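Local atomic coordinates of methyl-accepting chemotaxis protein (Campylobacter jejuni, PDB entry 6W3X), a protein that probably senses amino acids such as valine through a double Cache (dCache) ligand-binding region and passes the signal to the chemotaxis machinery. Residues Leu79-Gly84 and Gly155-Asp160; Leu136-Ile141 and Asp160-Asp165. One frame throughout, in Å; residues are numbered along the deposited sequence. Where two conformers were deposited one is given.

Interaction 1: residues Leu79-Gly84 and Gly155-Asp160; sequences LNVYLG and GVLGVD. With VAL (valine), chain C.
The amino-acid pocket of a Cache (PDC) sensor domain rests on this antiparallel strand pair, where Asp160 meets Asn80 and Tyr82 beside a bound valine. Strands 80-84 and 155-160 run side by side in the central sheet. Gly84 and Val156 exchange two backbone hydrogen bonds, as do Tyr82 and Gly158. Val81, Leu83, Leu157 and Val159 lie on the face turned away from the valine, where Leu43 and Phe39 of the long helix 4-48 pack.

On the pocket face, Tyr82 has chi1 48°, with CG between its backbone N and carbonyl carbon. This lays the ring over Gly158, whose CA sits 3.8 Å from the ring centroid in a CH-pi contact. The ligand's CG2 lies over the other face, toward the rim, 3.5 Å from Tyr82 CE1. Tyr82 OH donates to Asp160 OD1 at 2.7 Å, on the syn side of the carboxylate. Thr142 also bonds OD1, which helps fix the carboxylate's rotation. The planes of the Asn80 amide and the Asp160 carboxylate stand 85° apart. Asn80 ND2, also hydrogen-bonded to Asp133, reaches Asp160 OD2 from the anti side at 3.0 Å, and the valine N donates to the same OD2 at 2.8 Å.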
# COMPACT_ATOMS: atom_id res chain seq x y z
N LEU A 79 -2.09 -11.31 -6.82
CA LEU A 79 -3.30 -11.52 -7.59
C LEU A 79 -3.04 -11.62 -9.09
O LEU A 79 -3.57 -12.48 -9.77
CB LEU A 79 -4.27 -10.40 -7.27
CG LEU A 79 -5.69 -10.65 -7.76
CD1 LEU A 79 -6.30 -11.82 -6.99
CD2 LEU A 79 -6.53 -9.37 -7.66
N ASN A 80 -2.15 -10.76 -9.58
CA ASN A 80 -1.78 -10.71 -11.00
C ASN A 80 -0.32 -10.32 -11.06
O ASN A 80 0.09 -9.42 -10.28
CB ASN A 80 -2.59 -9.70 -11.84
CG ASN A 80 -4.06 -9.97 -11.85
OD1 ASN A 80 -4.52 -11.00 -12.38
ND2 ASN A 80 -4.82 -9.02 -11.31
N VAL A 81 0.42 -10.88 -12.02
CA VAL A 81 1.78 -10.41 -12.32
C VAL A 81 1.85 -10.42 -13.85
O VAL A 81 1.45 -11.39 -14.50
CB VAL A 81 2.83 -11.33 -11.69
CG1 VAL A 81 4.24 -10.90 -12.10
CG2 VAL A 81 2.73 -11.37 -10.18
N TYR A 82 2.34 -9.32 -14.42
CA TYR A 82 2.13 -9.12 -15.85
C TYR A 82 3.20 -8.22 -16.44
O TYR A 82 3.87 -7.45 -15.75
CB TYR A 82 0.71 -8.57 -16.09
CG TYR A 82 0.30 -7.43 -15.22
CD1 TYR A 82 -0.23 -7.67 -13.96
CD2 TYR A 82 0.37 -6.10 -15.65
CE1 TYR A 82 -0.65 -6.61 -13.16
CE2 TYR A 82 -0.03 -5.03 -14.87
CZ TYR A 82 -0.61 -5.31 -13.62
OH TYR A 82 -1.07 -4.27 -12.88
N LEU A 83 3.28 -8.25 -17.78
CA LEU A 83 4.21 -7.44 -18.54
C LEU A 83 3.47 -6.79 -19.70
O LEU A 83 3.00 -7.53 -20.61
CB LEU A 83 5.38 -8.25 -19.05
CG LEU A 83 6.47 -7.50 -19.82
CD1 LEU A 83 7.18 -6.49 -18.95
CD2 LEU A 83 7.48 -8.45 -20.43
N GLY A 84 3.37 -5.47 -19.69
CA GLY A 84 2.70 -4.74 -20.76
C GLY A 84 3.66 -4.27 -21.80
O GLY A 84 4.72 -3.74 -21.46
N GLY A 155 9.19 -3.62 -21.65
CA GLY A 155 7.80 -3.36 -21.33
C GLY A 155 7.68 -2.96 -19.88
O GLY A 155 8.68 -2.66 -19.24
N VAL A 156 6.43 -2.80 -19.44
CA VAL A 156 6.15 -2.35 -18.09
C VAL A 156 5.66 -3.55 -17.29
O VAL A 156 4.62 -4.14 -17.59
CB VAL A 156 5.12 -1.19 -18.05
CG1 VAL A 156 4.80 -0.89 -16.59
CG2 VAL A 156 5.65 0.04 -18.77
N LEU A 157 6.43 -3.91 -16.26
CA LEU A 157 6.07 -4.97 -15.30
C LEU A 157 5.01 -4.42 -14.34
O LEU A 157 5.14 -3.31 -13.87
CB LEU A 157 7.33 -5.35 -14.53
CG LEU A 157 7.18 -6.41 -13.47
CD1 LEU A 157 6.82 -7.78 -14.02
CD2 LEU A 157 8.47 -6.51 -12.69
N GLY A 158 4.02 -5.24 -14.04
CA GLY A 158 3.05 -4.93 -12.99
C GLY A 158 2.86 -6.10 -12.06
O GLY A 158 2.87 -7.28 -12.46
N VAL A 159 2.66 -5.72 -10.80
CA VAL A 159 2.37 -6.67 -9.72
C VAL A 159 1.19 -6.17 -8.91
O VAL A 159 1.26 -5.06 -8.38
CB VAL A 159 3.60 -6.83 -8.81
CG1 VAL A 159 3.27 -7.70 -7.58
CG2 VAL A 159 4.79 -7.35 -9.54
N ASP A 160 0.09 -6.94 -8.86
CA ASP A 160 -1.12 -6.53 -8.14
C ASP A 160 -1.22 -7.31 -6.83
O ASP A 160 -1.26 -8.55 -6.85
CB ASP A 160 -2.39 -6.84 -8.95
CG ASP A 160 -2.55 -6.02 -10.21
OD1 ASP A 160 -1.79 -5.04 -10.41
OD2 ASP A 160 -3.45 -6.41 -10.98
N VAL C . -4.77 -4.58 -12.64
CA VAL C . -4.51 -4.23 -14.06
C VAL C . -5.52 -3.16 -14.46
O VAL C . -6.62 -3.20 -13.91
CB VAL C . -4.65 -5.44 -15.01
CG1 VAL C . -4.08 -5.10 -16.38
CG2 VAL C . -3.92 -6.68 -14.51
OXT VAL C . -5.21 -2.33 -15.32

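Interaction 2: residues Leu136-Ile141 and Asp160-Asp165; sequences LKQYVI and DIPSED. With VAL (valine), chain C.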
# COMPACT_ATOMS: atom_id res chain seq x y z
N LEU A 136 -9.56 -9.49 -12.21
CA LEU A 136 -10.15 -10.28 -11.15
C LEU A 136 -11.10 -9.51 -10.25
O LEU A 136 -11.70 -10.10 -9.36
CB LEU A 136 -9.07 -11.01 -10.37
CG LEU A 136 -8.42 -12.15 -11.13
CD1 LEU A 136 -7.22 -12.72 -10.40
CD2 LEU A 136 -9.42 -13.26 -11.42
N LYS A 137 -11.27 -8.22 -10.48
CA LYS A 137 -12.36 -7.49 -9.86
C LYS A 137 -12.22 -7.46 -8.34
O LYS A 137 -13.20 -7.55 -7.59
CB LYS A 137 -13.71 -8.11 -10.26
CG LYS A 137 -13.73 -8.56 -11.72
CD LYS A 137 -13.74 -7.37 -12.63
CE LYS A 137 -14.31 -7.80 -13.98
NZ LYS A 137 -13.99 -6.85 -15.08
N GLN A 138 -11.00 -7.31 -7.89
CA GLN A 138 -10.67 -7.06 -6.48
C GLN A 138 -9.91 -5.75 -6.38
O GLN A 138 -9.23 -5.37 -7.35
CB GLN A 138 -9.84 -8.20 -5.87
CG GLN A 138 -10.59 -9.50 -5.80
CD GLN A 138 -9.77 -10.61 -5.24
OE1 GLN A 138 -8.97 -10.41 -4.31
NE2 GLN A 138 -9.92 -11.80 -5.82
N TYR A 139 -9.96 -5.09 -5.24
CA TYR A 139 -9.16 -3.89 -5.01
C TYR A 139 -7.71 -4.27 -4.79
O TYR A 139 -7.41 -5.18 -3.98
CB TYR A 139 -9.72 -3.07 -3.86
CG TYR A 139 -11.03 -2.42 -4.22
CD1 TYR A 139 -11.04 -1.23 -4.91
CD2 TYR A 139 -12.25 -3.04 -3.95
CE1 TYR A 139 -12.22 -0.65 -5.34
CE2 TYR A 139 -13.44 -2.50 -4.42
CZ TYR A 139 -13.43 -1.29 -5.09
OH TYR A 139 -14.66 -0.81 -5.52
N VAL A 140 -6.81 -3.61 -5.50
CA VAL A 140 -5.38 -3.94 -5.52
C VAL A 140 -4.60 -2.65 -5.40
O VAL A 140 -5.05 -1.56 -5.74
CB VAL A 140 -4.97 -4.67 -6.80
CG1 VAL A 140 -5.72 -5.98 -6.92
CG2 VAL A 140 -5.05 -3.80 -8.05
N ILE A 141 -3.37 -2.84 -4.89
CA ILE A 141 -2.29 -1.87 -5.01
C ILE A 141 -1.36 -2.47 -6.06
O ILE A 141 -0.98 -3.65 -5.94
CB ILE A 141 -1.54 -1.67 -3.67
CG1 ILE A 141 -2.53 -1.06 -2.68
CG2 ILE A 141 -0.30 -0.82 -3.87
CD1 ILE A 141 -2.09 -1.17 -1.23
N ASP A 160 0.09 -6.94 -8.86
CA ASP A 160 -1.12 -6.53 -8.14
C ASP A 160 -1.22 -7.31 -6.83
O ASP A 160 -1.26 -8.55 -6.85
CB ASP A 160 -2.39 -6.84 -8.95
CG ASP A 160 -2.55 -6.02 -10.21
OD1 ASP A 160 -1.79 -5.04 -10.41
OD2 ASP A 160 -3.45 -6.41 -10.98
N ILE A 161 -1.21 -6.57 -5.74
CA ILE A 161 -1.37 -7.16 -4.42
C ILE A 161 -2.74 -6.67 -3.87
O ILE A 161 -3.02 -5.48 -3.90
CB ILE A 161 -0.24 -6.68 -3.45
CG1 ILE A 161 1.13 -6.92 -4.05
CG2 ILE A 161 -0.41 -7.29 -2.07
CD1 ILE A 161 1.48 -8.36 -4.28
N PRO A 162 -3.58 -7.59 -3.35
CA PRO A 162 -4.86 -7.13 -2.78
C PRO A 162 -4.67 -6.06 -1.73
O PRO A 162 -3.86 -6.26 -0.83
CB PRO A 162 -5.45 -8.41 -2.21
CG PRO A 162 -4.84 -9.52 -3.00
CD PRO A 162 -3.44 -9.04 -3.27
N SER A 163 -5.39 -4.94 -1.83
CA SER A 163 -5.34 -3.93 -0.79
C SER A 163 -5.76 -4.47 0.57
O SER A 163 -5.25 -3.99 1.59
CB SER A 163 -6.06 -2.65 -1.18
OG SER A 163 -7.35 -3.01 -1.54
N GLU A 164 -6.62 -5.48 0.58
CA GLU A 164 -7.04 -6.08 1.82
C GLU A 164 -5.84 -6.68 2.56
O GLU A 164 -5.90 -6.75 3.81
CB GLU A 164 -8.10 -7.17 1.55
CG GLU A 164 -8.67 -7.88 2.76
CD GLU A 164 -9.68 -8.94 2.41
OE1 GLU A 164 -9.98 -9.07 1.22
OE2 GLU A 164 -10.26 -9.55 3.34
N ASP A 165 -4.73 -7.03 1.89
CA ASP A 165 -3.60 -7.59 2.60
C ASP A 165 -3.03 -6.54 3.53
O ASP A 165 -2.64 -6.84 4.67
CB ASP A 165 -2.54 -8.08 1.64
CG ASP A 165 -2.91 -9.35 0.90
OD1 ASP A 165 -3.97 -9.95 1.21
OD2 ASP A 165 -2.10 -9.75 0.00
N VAL C . -4.77 -4.58 -12.64
CA VAL C . -4.51 -4.23 -14.06
C VAL C . -5.52 -3.16 -14.46
O VAL C . -6.62 -3.20 -13.91
CB VAL C . -4.65 -5.44 -15.01
CG1 VAL C . -4.08 -5.10 -16.38
CG2 VAL C . -3.92 -6.68 -14.51
OXT VAL C . -5.21 -2.33 -15.32
O HOH W 1 -8.43 -6.26 -1.67
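Ile141, Ser163 and Val140 bury the most surface where strand 139-149 meets the end of strand 152-162 and the start of helix 163-172. The contact closes the open end of the beta hairpin these strands form, where the second strand passes directly into the helix. Ile141 forms the regular part of the contact. Its N donates to Ile161 O at 2.8 Å, and its O accepts from Ile161 N at 2.9 Å. Ile141 CG1 also comes within 4.2 Å of Ser163 CB.

Ser163 continues the link past the last strand pair. Its N donates to Tyr139 O at 3.0 Å, from above the carbonyl plane. With chi1 at 55°, Ser163 OG lies between its own backbone N and carbonyl carbon. This brings it 3.3 Å from Tyr139 CB. Tyr139 O also takes a hydrogen bond from a water at 2.7 Å. That water accepts from Glu164 N, so it bridges the strand to the first turn of the helix.

Val140 faces the base of the Asp160 side chain. Its CG2 lies 4.0 Å from Asp160 CG, and its CG1 is equally far from Asp160 CB. The two side chains meet at a slant, beside OD2, one acceptor of the ligand amine.

Around the contact, Tyr131 and Val127 of strand 126-132 touch Val140 and Ile141 respectively. Phe32 of helix 4-48 packs on both Ile141 and Ile161.

From the N terminus, the chain leaves helix 58-76 and enters Leu79-Gly84. Interaction 1 closes a 70-residue excursion when Gly155-Asp160 pairs with that strand. Leu136-Ile141 lies inside this excursion, whereas its partner Asp160-Asp165 extends beyond interaction 1, so the two contacts cross. Interaction 2 closes the shorter hairpin of strands 139-149 and 152-162. Strand 152-162 therefore has strand 80-84 on one side and strand 139-149 on the other. Asp160 belongs to both contacts and accepts one of the ligand's hydrogen bonds. Leu79 joins them further, its side chain packing on Val140. Together they tie the pocket-bearing sheet to the start of helix 163-172.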